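Local structure of rRNA adenine N-6-methyltransferase (Saccharopolyspora erythraea, 6NVM) at residues E133-V138 against A156-T161; Y178-R183 against V276-R281; T185-P190 against M237-F242. The protein dimethylates a single adenine of 23S rRNA, using S-adenosyl-L-methionine, and so lowers the affinity of ribosomes for macrolide-lincosamide-streptogramin B antibiotics. All blocks are in the same frame, centred on the assembly; numbering follows the deposited sequence.

Contact 1 of 3, residues E133-V138 against A156-T161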
# COMPACT_ATOMS: atom_id res chain seq x y z
N GLU A 133 8.88 12.46 11.34
CA GLU A 133 7.98 12.17 12.45
C GLU A 133 6.86 11.29 11.92
O GLU A 133 6.70 11.17 10.70
CB GLU A 133 7.41 13.47 13.04
CG GLU A 133 6.68 14.34 12.02
CD GLU A 133 5.96 15.52 12.63
OE1 GLU A 133 5.40 15.38 13.74
OE2 GLU A 133 5.94 16.60 11.99
N PRO A 134 6.07 10.65 12.79
CA PRO A 134 4.95 9.84 12.29
C PRO A 134 4.01 10.68 11.44
O PRO A 134 3.79 11.86 11.72
CB PRO A 134 4.28 9.33 13.57
CG PRO A 134 5.33 9.42 14.62
CD PRO A 134 6.16 10.62 14.26
N PHE A 135 3.46 10.06 10.40
CA PHE A 135 2.58 10.77 9.49
C PHE A 135 1.74 9.75 8.74
O PHE A 135 2.00 8.55 8.79
CB PHE A 135 3.36 11.65 8.51
CG PHE A 135 4.04 10.87 7.41
CD1 PHE A 135 5.20 10.17 7.66
CD2 PHE A 135 3.50 10.83 6.13
CE1 PHE A 135 5.83 9.44 6.65
CE2 PHE A 135 4.12 10.11 5.11
CZ PHE A 135 5.29 9.41 5.38
N ALA A 136 0.72 10.26 8.05
CA ALA A 136 -0.11 9.46 7.17
C ALA A 136 -0.06 10.04 5.76
O ALA A 136 0.08 11.25 5.58
CB ALA A 136 -1.56 9.41 7.66
N PHE A 137 -0.17 9.15 4.77
CA PHE A 137 -0.28 9.55 3.38
C PHE A 137 -1.68 9.25 2.88
O PHE A 137 -2.23 8.19 3.18
CB PHE A 137 0.73 8.81 2.49
CG PHE A 137 0.50 9.02 1.03
CD1 PHE A 137 0.99 10.16 0.40
CD2 PHE A 137 -0.22 8.12 0.28
CE1 PHE A 137 0.77 10.38 -0.94
CE2 PHE A 137 -0.44 8.32 -1.07
CZ PHE A 137 0.07 9.46 -1.68
N VAL A 138 -2.25 10.19 2.13
CA VAL A 138 -3.52 9.99 1.43
C VAL A 138 -3.34 10.46 -0.00
O VAL A 138 -2.74 11.51 -0.24
CB VAL A 138 -4.68 10.76 2.11
CG1 VAL A 138 -5.97 10.56 1.34
CG2 VAL A 138 -4.84 10.31 3.54
N ALA A 156 9.17 5.03 3.48
CA ALA A 156 9.14 6.07 4.50
C ALA A 156 9.14 5.45 5.89
O ALA A 156 8.13 4.88 6.30
CB ALA A 156 7.91 6.95 4.31
N PRO A 157 10.24 5.54 6.65
CA PRO A 157 10.32 4.76 7.89
C PRO A 157 9.35 5.18 8.98
O PRO A 157 9.07 4.37 9.87
CB PRO A 157 11.78 4.95 8.33
CG PRO A 157 12.22 6.21 7.68
CD PRO A 157 11.49 6.27 6.37
N THR A 158 8.83 6.41 8.95
CA THR A 158 7.93 6.89 10.00
C THR A 158 6.46 6.85 9.60
O THR A 158 5.61 7.29 10.38
CB THR A 158 8.27 8.32 10.41
OG1 THR A 158 7.94 9.22 9.35
CG2 THR A 158 9.76 8.47 10.77
N ILE A 159 6.13 6.36 8.40
CA ILE A 159 4.73 6.35 7.99
C ILE A 159 3.93 5.44 8.91
O ILE A 159 4.43 4.42 9.39
CB ILE A 159 4.60 5.92 6.52
CG1 ILE A 159 3.21 6.24 5.98
CG2 ILE A 159 4.87 4.42 6.35
CD1 ILE A 159 3.09 6.16 4.47
N GLU A 160 2.69 5.83 9.17
CA GLU A 160 1.74 4.98 9.89
C GLU A 160 0.80 4.28 8.92
O GLU A 160 0.75 3.05 8.88
CB GLU A 160 0.92 5.79 10.90
CG GLU A 160 1.70 6.22 12.11
CD GLU A 160 0.80 6.63 13.27
OE1 GLU A 160 -0.44 6.69 13.08
OE2 GLU A 160 1.33 6.88 14.37
N THR A 161 0.04 5.05 8.14
CA THR A 161 -0.90 4.50 7.18
C THR A 161 -0.76 5.24 5.86
O THR A 161 -0.36 6.41 5.81
CB THR A 161 -2.35 4.61 7.65
OG1 THR A 161 -2.73 5.99 7.68
CG2 THR A 161 -2.51 3.99 9.02
O HOH W 1 -3.76 7.20 5.38

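Contact 2 of 3, residues Y178-R183 against V276-R281. With SO4 (sulfate ion), chain B.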
# COMPACT_ATOMS: atom_id res chain seq x y z
N TYR A 178 -8.84 -11.30 -4.45
CA TYR A 178 -9.44 -12.43 -5.16
C TYR A 178 -8.53 -13.66 -5.17
O TYR A 178 -8.73 -14.56 -6.00
CB TYR A 178 -9.83 -12.04 -6.59
CG TYR A 178 -8.68 -11.69 -7.51
CD1 TYR A 178 -7.94 -12.68 -8.14
CD2 TYR A 178 -8.35 -10.36 -7.76
CE1 TYR A 178 -6.90 -12.36 -8.99
CE2 TYR A 178 -7.31 -10.03 -8.61
CZ TYR A 178 -6.58 -11.03 -9.22
OH TYR A 178 -5.54 -10.71 -10.06
N GLY A 179 -7.55 -13.74 -4.27
CA GLY A 179 -6.78 -14.95 -4.07
C GLY A 179 -5.38 -14.92 -4.65
O GLY A 179 -4.56 -15.76 -4.27
N ARG A 180 -5.09 -13.99 -5.55
CA ARG A 180 -3.77 -13.88 -6.16
C ARG A 180 -2.98 -12.77 -5.45
O ARG A 180 -3.52 -11.70 -5.18
CB ARG A 180 -3.88 -13.58 -7.65
CG ARG A 180 -2.62 -13.88 -8.45
CD ARG A 180 -2.85 -13.68 -9.95
NE ARG A 180 -1.58 -13.62 -10.67
CZ ARG A 180 -0.94 -14.67 -11.18
NH1 ARG A 180 -1.44 -15.90 -11.05
NH2 ARG A 180 0.21 -14.50 -11.82
N TRP A 181 -1.70 -13.04 -5.18
CA TRP A 181 -0.90 -12.21 -4.29
C TRP A 181 0.31 -11.64 -5.02
O TRP A 181 1.04 -12.37 -5.69
CB TRP A 181 -0.44 -13.00 -3.07
CG TRP A 181 -1.57 -13.36 -2.18
CD1 TRP A 181 -2.29 -14.52 -2.21
CD2 TRP A 181 -2.13 -12.56 -1.15
NE1 TRP A 181 -3.27 -14.48 -1.25
CE2 TRP A 181 -3.19 -13.29 -0.58
CE3 TRP A 181 -1.84 -11.29 -0.64
CZ2 TRP A 181 -3.96 -12.80 0.47
CZ3 TRP A 181 -2.61 -10.80 0.40
CH2 TRP A 181 -3.66 -11.56 0.94
N SER A 182 0.50 -10.33 -4.87
CA SER A 182 1.69 -9.67 -5.38
C SER A 182 2.92 -10.11 -4.60
O SER A 182 2.87 -10.29 -3.38
CB SER A 182 1.52 -8.16 -5.27
OG SER A 182 2.75 -7.48 -5.44
N ARG A 183 4.03 -10.29 -5.31
CA ARG A 183 5.30 -10.61 -4.66
C ARG A 183 5.69 -9.54 -3.65
O ARG A 183 6.17 -9.85 -2.55
CB ARG A 183 6.39 -10.76 -5.73
CG ARG A 183 7.82 -10.91 -5.20
CD ARG A 183 8.81 -10.82 -6.36
NE ARG A 183 10.13 -10.34 -5.96
CZ ARG A 183 10.43 -9.06 -5.75
NH1 ARG A 183 9.50 -8.12 -5.87
NH2 ARG A 183 11.66 -8.71 -5.39
N VAL A 276 0.54 -23.17 -6.80
CA VAL A 276 0.81 -21.96 -7.58
C VAL A 276 1.30 -20.89 -6.62
O VAL A 276 0.57 -20.50 -5.69
CB VAL A 276 -0.43 -21.51 -8.36
CG1 VAL A 276 -0.08 -20.35 -9.28
CG2 VAL A 276 -1.04 -22.66 -9.15
N VAL A 277 2.52 -20.40 -6.84
CA VAL A 277 3.17 -19.52 -5.87
C VAL A 277 2.31 -18.31 -5.57
O VAL A 277 2.17 -17.90 -4.41
CB VAL A 277 4.56 -19.12 -6.40
CG1 VAL A 277 5.24 -18.12 -5.47
CG2 VAL A 277 5.44 -20.36 -6.54
N ALA A 278 1.70 -17.72 -6.61
CA ALA A 278 0.92 -16.50 -6.44
C ALA A 278 -0.34 -16.69 -5.61
O ALA A 278 -0.95 -15.70 -5.20
CB ALA A 278 0.56 -15.92 -7.81
N TYR A 279 -0.76 -17.93 -5.35
CA TYR A 279 -1.97 -18.18 -4.57
C TYR A 279 -1.68 -18.64 -3.15
O TYR A 279 -2.62 -18.88 -2.38
CB TYR A 279 -2.87 -19.20 -5.28
CG TYR A 279 -3.68 -18.58 -6.40
CD1 TYR A 279 -3.14 -18.41 -7.67
CD2 TYR A 279 -4.97 -18.13 -6.17
CE1 TYR A 279 -3.87 -17.83 -8.69
CE2 TYR A 279 -5.72 -17.55 -7.19
CZ TYR A 279 -5.16 -17.40 -8.44
OH TYR A 279 -5.89 -16.82 -9.45
N VAL A 280 -0.41 -18.75 -2.77
CA VAL A 280 -0.06 -18.96 -1.36
C VAL A 280 -0.35 -17.68 -0.59
O VAL A 280 0.02 -16.58 -1.01
CB VAL A 280 1.42 -19.37 -1.23
CG1 VAL A 280 1.78 -19.63 0.23
CG2 VAL A 280 1.71 -20.58 -2.10
N ARG A 281 -1.01 -17.82 0.57
CA ARG A 281 -1.39 -16.66 1.35
C ARG A 281 -0.24 -16.19 2.24
O ARG A 281 0.65 -16.97 2.59
CB ARG A 281 -2.61 -16.99 2.21
CG ARG A 281 -3.87 -17.28 1.41
CD ARG A 281 -5.10 -17.43 2.31
NE ARG A 281 -5.13 -18.73 2.98
CZ ARG A 281 -5.74 -19.82 2.50
NH1 ARG A 281 -6.37 -19.78 1.34
NH2 ARG A 281 -5.72 -20.95 3.19
S SO4 B . 6.12 -7.13 -7.59
O1 SO4 B . 6.20 -7.71 -8.92
O2 SO4 B . 7.37 -7.36 -6.88
O3 SO4 B . 5.01 -7.74 -6.85
O4 SO4 B . 5.89 -5.69 -7.69
O HOH W 2 -4.84 -17.07 -1.84

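Contact 3 of 3, residues T185-P190 against M237-F242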
# COMPACT_ATOMS: atom_id res chain seq x y z
N THR A 185 3.76 -7.62 -1.93
CA THR A 185 2.90 -7.75 -0.76
C THR A 185 3.43 -8.83 0.18
O THR A 185 3.49 -8.64 1.40
CB THR A 185 1.47 -8.06 -1.18
OG1 THR A 185 0.98 -7.02 -2.03
CG2 THR A 185 0.55 -8.18 0.03
N VAL A 186 3.82 -9.98 -0.38
CA VAL A 186 4.35 -11.07 0.45
C VAL A 186 5.67 -10.66 1.09
O VAL A 186 5.90 -10.91 2.28
CB VAL A 186 4.50 -12.34 -0.41
CG1 VAL A 186 5.16 -13.47 0.40
CG2 VAL A 186 3.15 -12.78 -0.96
N MET A 187 6.54 -10.01 0.32
CA MET A 187 7.85 -9.61 0.82
C MET A 187 7.73 -8.63 1.99
O MET A 187 8.51 -8.70 2.94
CB MET A 187 8.68 -8.98 -0.30
CG MET A 187 9.10 -9.95 -1.40
SD MET A 187 10.62 -10.84 -1.00
CE MET A 187 11.83 -9.53 -1.15
N THR A 188 6.78 -7.70 1.91
CA THR A 188 6.65 -6.65 2.91
C THR A 188 5.63 -6.98 4.00
O THR A 188 5.50 -6.20 4.96
CB THR A 188 6.24 -5.32 2.24
OG1 THR A 188 4.98 -5.47 1.60
CG2 THR A 188 7.29 -4.89 1.23
N TRP A 189 4.93 -8.10 3.89
CA TRP A 189 3.92 -8.47 4.88
C TRP A 189 4.45 -8.47 6.31
O TRP A 189 3.67 -8.12 7.22
CB TRP A 189 3.36 -9.85 4.53
CG TRP A 189 2.10 -10.19 5.25
CD1 TRP A 189 1.97 -11.00 6.35
CD2 TRP A 189 0.78 -9.74 4.93
NE1 TRP A 189 0.65 -11.07 6.73
CE2 TRP A 189 -0.10 -10.31 5.87
CE3 TRP A 189 0.26 -8.91 3.93
CZ2 TRP A 189 -1.47 -10.08 5.84
CZ3 TRP A 189 -1.10 -8.68 3.91
CH2 TRP A 189 -1.95 -9.26 4.85
N PRO A 190 5.69 -8.86 6.59
CA PRO A 190 6.18 -8.77 7.98
C PRO A 190 6.25 -7.35 8.50
O PRO A 190 6.27 -7.16 9.72
CB PRO A 190 7.56 -9.42 7.91
CG PRO A 190 7.51 -10.31 6.73
CD PRO A 190 6.65 -9.58 5.74
N MET A 237 13.79 -16.40 1.07
CA MET A 237 12.91 -17.53 0.76
C MET A 237 11.82 -17.12 -0.22
O MET A 237 11.52 -17.86 -1.17
CB MET A 237 12.29 -18.08 2.04
CG MET A 237 11.25 -19.19 1.83
SD MET A 237 10.10 -19.36 3.20
CE MET A 237 9.15 -17.84 3.05
N VAL A 238 11.20 -15.96 -0.00
CA VAL A 238 10.14 -15.50 -0.89
C VAL A 238 10.69 -15.25 -2.29
O VAL A 238 10.11 -15.69 -3.29
CB VAL A 238 9.46 -14.25 -0.31
CG1 VAL A 238 8.45 -13.68 -1.30
CG2 VAL A 238 8.78 -14.58 1.01
N GLU A 239 11.82 -14.56 -2.37
CA GLU A 239 12.48 -14.35 -3.66
C GLU A 239 12.71 -15.67 -4.37
O GLU A 239 12.37 -15.83 -5.55
CB GLU A 239 13.81 -13.62 -3.46
CG GLU A 239 13.68 -12.17 -3.03
CD GLU A 239 13.30 -11.25 -4.18
OE1 GLU A 239 12.91 -11.75 -5.25
OE2 GLU A 239 13.41 -10.01 -4.00
N LEU A 240 13.30 -16.64 -3.66
CA LEU A 240 13.62 -17.93 -4.26
C LEU A 240 12.39 -18.59 -4.88
O LEU A 240 12.46 -19.13 -5.98
CB LEU A 240 14.24 -18.84 -3.20
CG LEU A 240 14.46 -20.30 -3.59
CD1 LEU A 240 15.38 -20.42 -4.79
CD2 LEU A 240 15.02 -21.06 -2.40
N CYS A 241 11.26 -18.55 -4.18
CA CYS A 241 10.08 -19.27 -4.64
C CYS A 241 9.38 -18.55 -5.79
O CYS A 241 8.77 -19.21 -6.64
CB CYS A 241 9.10 -19.47 -3.48
SG CYS A 241 9.70 -20.60 -2.21
N PHE A 242 9.44 -17.22 -5.84
CA PHE A 242 8.77 -16.48 -6.89
C PHE A 242 9.50 -16.55 -8.23
O PHE A 242 8.92 -16.18 -9.25
CB PHE A 242 8.57 -15.02 -6.48
CG PHE A 242 7.24 -14.77 -5.80
CD1 PHE A 242 7.10 -14.94 -4.43
CD2 PHE A 242 6.14 -14.38 -6.54
CE1 PHE A 242 5.89 -14.72 -3.80
CE2 PHE A 242 4.91 -14.15 -5.92
CZ PHE A 242 4.78 -14.32 -4.56

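Contact 1 of 3, residues E133-V138 against A156-T161
Phe135 and Ile159 start two neighbouring parallel strands of the Rossmann-like methyltransferase sheet, joined right-handedly through helix 146-155 as a beta-alpha-beta unit. The two short strand segments diverge, their axes 55° apart. Two backbone bonds tie them: Glu160 N gives its hydrogen to Phe135 O at 2.8 Å, and Phe137 N gives one to Thr161 O at 2.9 Å. With chi1 at 76°, CG of Phe135 stands between the backbone N and the carbonyl carbon, and the ring comes back to the other strand. There Ile159 CG1 lies over one face, 4.2 Å from the ring centroid, as a CH-pi contact. The rim of the same ring meets Ala156 CB, 3.7 Å from CZ, and Thr158 OG1, 3.4 Å from CD1. A flat aromatic fills this place well, offering one face to a branched aliphatic chain and an edge to the turn before it. Thr158 OG1 also donates to Glu133 O at 2.7 Å, coming from above the carbonyl plane, and is hydrogen-bonded to Pro131 O as well, fastening the type I turn 156-159 to the loop entering the first strand. The carboxylates of Glu133 and Glu160 form salt bridges with Arg93 and Arg69. Phe137 packs on Ile149 and Cys153 of helix 146-155, and it and Val138 also touch strand 73-77, the other neighbour of strand 135-140.

Contact 2 of 3, residues Y178-R183 against V276-R281
Tyr178 only approaches the Tyr279 ring, with its carbonyl oxygen, while its own ring rests on Glu169 and Arg172 of helix 168-175. Gly179 follows with a positive phi of 104°, where a side chain would press on the preceding carbonyl, and its bareness also lets the Tyr279 ring lie close. Gly179 O comes within 3.1 Å of Tyr279 CD2 and accepts a hydrogen from a water. That water also donates to Tyr279 O and takes the hydrogen of Trp181 NE1 at 3.1 Å, so one molecule serves three polar groups of the two loops. Arg180 sets its CA over the centre of the Tyr279 ring, 4.3 Å above its plane. Its chain then runs out extended and lays one guanidinium face on Ala278 CB, 3.8 Å from NH1; the guanidinium plane is turned 73° from the tyrosine ring. A small alanine leaves room for this long side chain. At Trp181 the backbone N donates to Ala278 O at 2.8 Å, a bent bond lying in the carbonyl plane. The indole points to the second loop: Arg281 CA sits over its five-membered ring, 4.3 Å from the centroid, and Val280 O is 3.3 Å from CD1. Ser182, at the N-cap position of helix 183-188, turns from the other loop and donates from OG to O3 of a sulfate, probably from the crystallisation liquor, at 2.7 Å. Leu184 N binds the same ion, so the anion rests at the helix's amino end. The first loop thus links helix 168-175 to helix 183-188. The second contains the 3-10 turn 277-279 and leads into helix 282-292, whose Pro282 also packs on Trp181.

Contact 3 of 3, residues T185-P190 against M237-F242
Met187 and Val238 are the nearest CA pair of these two helical segments, 6.5 Å apart, where the short helix 183-188 lies beside the long helix 228-243. No hydrogen bond crosses between the two segments, and apolar side chains carry most of the contact. Val186 and Val238 point at each other and meet methyl to methyl, CG1 to CG1 at 3.7 Å. Each has CG1 anti to its backbone N (chi1 176° and 174°), and such compact beta-branched residues suit helices that come this near. Val238 CG1 also touches Met187 SD at 3.6 Å, as the two side chains slide past each other in opposite directions. Met187 bends at chi2 and chi3, which brings CE across the glutamate chain at about a right angle, 3.7 Å from Glu239 CG. Two conformers were modelled for this methionine, so its contacts are less certain than the valine pair. The flexible thioether suits a border where apolar packing gives way to charge: the Glu239 carboxylate makes a salt bridge with Arg183, at the start of the shorter helix. One turn on from Val238, Phe242 brings CZ of its ring to 4.2 Å from Val186 CG2. Tyr234 OH binds Val186 O, and Trp285 of helix 282-292 also packs on Val186. The contact is consistent with the two-domain architecture of Erm methyltransferases, in which a helical C-terminal domain packs against the Rossmann-like catalytic domain.

Contact 1 comes first along the chain, inside the central sheet, and joins adjacent strands of the catalytic fold. Contacts 2 and 3, centred about 27 Å and 23 Å from contact 1 and 11 Å from each other, do not touch it. Both bring the region between strands 159-167 and 192-200 against the C-terminal part of the chain, the loop 276-281 in contact 2 and helix 228-243 in contact 3; in sequence, contact 3 falls between the segments of contact 2. They meet through the Arg183–Glu239 salt bridge and the packing of Val277 on Phe242. Contact 1 thus belongs to the Rossmann-like core; contacts 2 and 3 probably form one interface between that core and the helical domain.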